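Local structure of malonate decarboxylase subunit alpha (6MPR) at residues E136-I144 / L385-N393. The protein probably acts as the acyl-carrier-protein transferase of malonate decarboxylase, exchanging acetyl for malonyl on the carrier subunit so that malonate can be decarboxylated. Sequence-based numbering, arbitrary orientation.
Sequences EIGAIHTYI and LAGFGGAPN
T142 and Y143, at the junction between strand 136-140 and helix 143-149, meet the type II' beta turn F388-A391, which leads into the short helix 391-394. Strand 136-140 is an edge strand, within this chain, of a parallel sheet flanked by helices, and the glycine-rich segment 385-393 packs at its C-terminal end. The T142 hydroxyl, anti to its own amide nitrogen (chi1 -171°), donates to G389 O; OG1 lies 2.8 Å away, approaching a lone pair of that oxygen within the plane of the carbonyl. The same OG1 accepts a weak bond from N393 N, so that one hydroxyl bridges G389 O of the turn and N393 N of helix 391-394, while Y143 N adds a second, weak bond to G389 O. Beside these bonds the backbone of G389 lies over one face of the Y143 ring, its CA 3.8 Å from the ring centroid in a CH-pi contact 21° off the normal. Toward the strand, I140 and F388 cross at about a right angle: I140 CG2 reaches F388 CD2 at 3.6 Å, and I140 O sits in plane at the ring edge. The other branch of I140 ends in CD1, which packs on L385 CD1 at 3.9 Å. A386 O, close to the same methyl, is buried without a polar partner. R402 of the second subunit packs on F388 and P392, placing the contact at the interface with that subunit. At the helical end, N393 OD1 accepts a hydrogen bond from Y359 OH of the second subunit, and I144 CD1 approaches this OD1 to 3.3 Å.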
loop_
_atom_site.group_PDB
_atom_site.type_symbol
_atom_site.label_atom_id
_atom_site.label_comp_id
_atom_site.label_asym_id
_atom_site.label_seq_id
_atom_site.Cartn_x
_atom_site.Cartn_y
_atom_site.Cartn_z
ATOM N N GLU A 136 -8.704 -25.728 -5.203
ATOM C CA GLU A 136 -7.298 -25.716 -4.798
ATOM C C GLU A 136 -6.961 -24.293 -4.369
ATOM O O GLU A 136 -6.924 -23.389 -5.209
ATOM C CB GLU A 136 -6.396 -26.166 -5.946
ATOM C CG GLU A 136 -6.665 -27.601 -6.430
ATOM C CD GLU A 136 -5.947 -27.963 -7.735
ATOM O OE1 GLU A 136 -5.074 -27.193 -8.198
ATOM O OE2 GLU A 136 -6.271 -29.029 -8.305
ATOM N N ILE A 137 -6.727 -24.092 -3.067
ATOM C CA ILE A 137 -6.366 -22.771 -2.569
ATOM C C ILE A 137 -4.938 -22.443 -2.977
ATOM O O ILE A 137 -4.025 -23.264 -2.823
ATOM C CB ILE A 137 -6.518 -22.691 -1.043
ATOM C CG1 ILE A 137 -7.977 -22.831 -0.642
ATOM C CG2 ILE A 137 -6.037 -21.330 -0.544
ATOM C CD1 ILE A 137 -8.796 -21.580 -0.884
ATOM N N GLY A 138 -4.745 -21.246 -3.523
ATOM C CA GLY A 138 -3.414 -20.673 -3.614
ATOM C C GLY A 138 -3.002 -20.126 -2.266
ATOM O O GLY A 138 -2.210 -20.745 -1.546
ATOM N N ALA A 139 -3.565 -18.980 -1.891
ATOM C CA ALA A 139 -3.341 -18.421 -0.568
ATOM C C ALA A 139 -4.487 -17.485 -0.245
ATOM O O ALA A 139 -5.196 -17.006 -1.140
ATOM C CB ALA A 139 -2.007 -17.668 -0.473
ATOM N N ILE A 140 -4.653 -17.229 1.045
ATOM C CA ILE A 140 -5.559 -16.200 1.540
ATOM C C ILE A 140 -4.752 -14.937 1.805
ATOM O O ILE A 140 -3.696 -14.994 2.441
ATOM C CB ILE A 140 -6.281 -16.656 2.817
ATOM C CG1 ILE A 140 -6.748 -18.110 2.678
ATOM C CG2 ILE A 140 -7.443 -15.721 3.102
ATOM C CD1 ILE A 140 -7.284 -18.682 3.965
ATOM N N HIS A 141 -5.249 -13.801 1.324
ATOM C CA HIS A 141 -4.529 -12.536 1.301
ATOM C C HIS A 141 -5.286 -11.478 2.091
ATOM O O HIS A 141 -6.473 -11.622 2.359
ATOM C CB HIS A 141 -4.377 -11.995 -0.147
ATOM C CG HIS A 141 -3.739 -12.944 -1.115
ATOM N ND1 HIS A 141 -4.316 -14.136 -1.505
ATOM C CD2 HIS A 141 -2.576 -12.850 -1.805
ATOM C CE1 HIS A 141 -3.528 -14.740 -2.376
ATOM N NE2 HIS A 141 -2.474 -13.971 -2.588
ATOM N N THR A 142 -4.612 -10.379 2.412
ATOM C CA THR A 142 -5.358 -9.154 2.696
ATOM C C THR A 142 -5.555 -8.405 1.371
ATOM O O THR A 142 -4.859 -8.662 0.398
ATOM C CB THR A 142 -4.653 -8.299 3.770
ATOM O OG1 THR A 142 -5.498 -7.201 4.181
ATOM C CG2 THR A 142 -3.302 -7.769 3.314
ATOM N N TYR A 143 -6.564 -7.529 1.316
ATOM C CA TYR A 143 -7.013 -6.982 0.029
ATOM C C TYR A 143 -5.871 -6.404 -0.804
ATOM O O TYR A 143 -5.655 -6.808 -1.952
ATOM C CB TYR A 143 -8.063 -5.885 0.228
ATOM C CG TYR A 143 -9.414 -6.347 0.716
ATOM C CD1 TYR A 143 -10.061 -7.437 0.139
ATOM C CD2 TYR A 143 -10.045 -5.673 1.758
ATOM C CE1 TYR A 143 -11.298 -7.846 0.598
ATOM C CE2 TYR A 143 -11.276 -6.078 2.218
ATOM C CZ TYR A 143 -11.900 -7.147 1.633
ATOM O OH TYR A 143 -13.129 -7.547 2.091
ATOM N N ILE A 144 -5.156 -5.414 -0.265
ATOM C CA ILE A 144 -4.184 -4.748 -1.124
ATOM C C ILE A 144 -2.965 -5.617 -1.385
ATOM O O ILE A 144 -2.246 -5.368 -2.354
ATOM C CB ILE A 144 -3.744 -3.375 -0.581
ATOM C CG1 ILE A 144 -3.054 -3.510 0.775
ATOM C CG2 ILE A 144 -4.945 -2.424 -0.547
ATOM C CD1 ILE A 144 -2.465 -2.204 1.262
ATOM N N LEU A 385 -13.061 -22.137 6.518
ATOM C CA LEU A 385 -11.851 -21.413 6.112
ATOM C C LEU A 385 -12.197 -19.957 5.783
ATOM O O LEU A 385 -12.330 -19.545 4.630
ATOM C CB LEU A 385 -11.192 -22.135 4.945
ATOM C CG LEU A 385 -9.791 -21.697 4.535
ATOM C CD1 LEU A 385 -8.866 -21.727 5.727
ATOM C CD2 LEU A 385 -9.287 -22.626 3.448
ATOM N N ALA A 386 -12.349 -19.159 6.834
ATOM C CA ALA A 386 -12.640 -17.744 6.653
ATOM C C ALA A 386 -11.493 -17.061 5.904
ATOM O O ALA A 386 -10.361 -17.554 5.847
ATOM C CB ALA A 386 -12.871 -17.064 8.010
ATOM N N GLY A 387 -11.811 -15.929 5.291
ATOM C CA GLY A 387 -10.807 -15.055 4.733
ATOM C C GLY A 387 -10.608 -13.874 5.654
ATOM O O GLY A 387 -11.381 -13.634 6.578
ATOM N N PHE A 388 -9.547 -13.123 5.406
ATOM C CA PHE A 388 -8.941 -12.015 6.151
ATOM C C PHE A 388 -9.576 -10.654 5.841
ATOM O O PHE A 388 -9.604 -9.739 6.675
ATOM C CB PHE A 388 -7.449 -11.912 5.776
ATOM C CG PHE A 388 -6.583 -13.077 6.212
ATOM C CD1 PHE A 388 -6.657 -13.582 7.496
ATOM C CD2 PHE A 388 -5.640 -13.617 5.343
ATOM C CE1 PHE A 388 -5.837 -14.645 7.904
ATOM C CE2 PHE A 388 -4.827 -14.678 5.735
ATOM C CZ PHE A 388 -4.911 -15.183 7.027
ATOM N N GLY A 389 -9.935 -10.458 4.574
ATOM C CA GLY A 389 -10.317 -9.119 4.158
ATOM C C GLY A 389 -9.219 -8.100 4.424
ATOM O O GLY A 389 -8.030 -8.351 4.196
ATOM N N GLY A 390 -9.611 -6.935 4.939
ATOM C CA GLY A 390 -8.637 -5.894 5.230
ATOM C C GLY A 390 -7.912 -6.025 6.549
ATOM O O GLY A 390 -6.937 -5.303 6.771
ATOM N N ALA A 391 -8.343 -6.945 7.418
ATOM C CA ALA A 391 -7.857 -6.946 8.799
ATOM C C ALA A 391 -6.347 -7.105 8.934
ATOM O O ALA A 391 -5.757 -6.399 9.771
ATOM C CB ALA A 391 -8.596 -8.022 9.603
ATOM N N PRO A 392 -5.660 -7.979 8.189
ATOM C CA PRO A 392 -4.202 -8.052 8.369
ATOM C C PRO A 392 -3.490 -6.766 7.989
ATOM O O PRO A 392 -2.508 -6.398 8.637
ATOM C CB PRO A 392 -3.801 -9.218 7.459
ATOM C CG PRO A 392 -5.029 -10.046 7.380
ATOM C CD PRO A 392 -6.148 -9.070 7.325
ATOM N N ASN A 393 -3.953 -6.078 6.941
ATOM C CA ASN A 393 -3.316 -4.831 6.536
ATOM C C ASN A 393 -3.572 -3.724 7.550
ATOM O O ASN A 393 -2.701 -2.887 7.800
ATOM C CB ASN A 393 -3.818 -4.417 5.156
ATOM C CG ASN A 393 -3.250 -3.080 4.712
ATOM O OD1 ASN A 393 -2.045 -2.955 4.489
ATOM N ND2 ASN A 393 -4.116 -2.070 4.604
#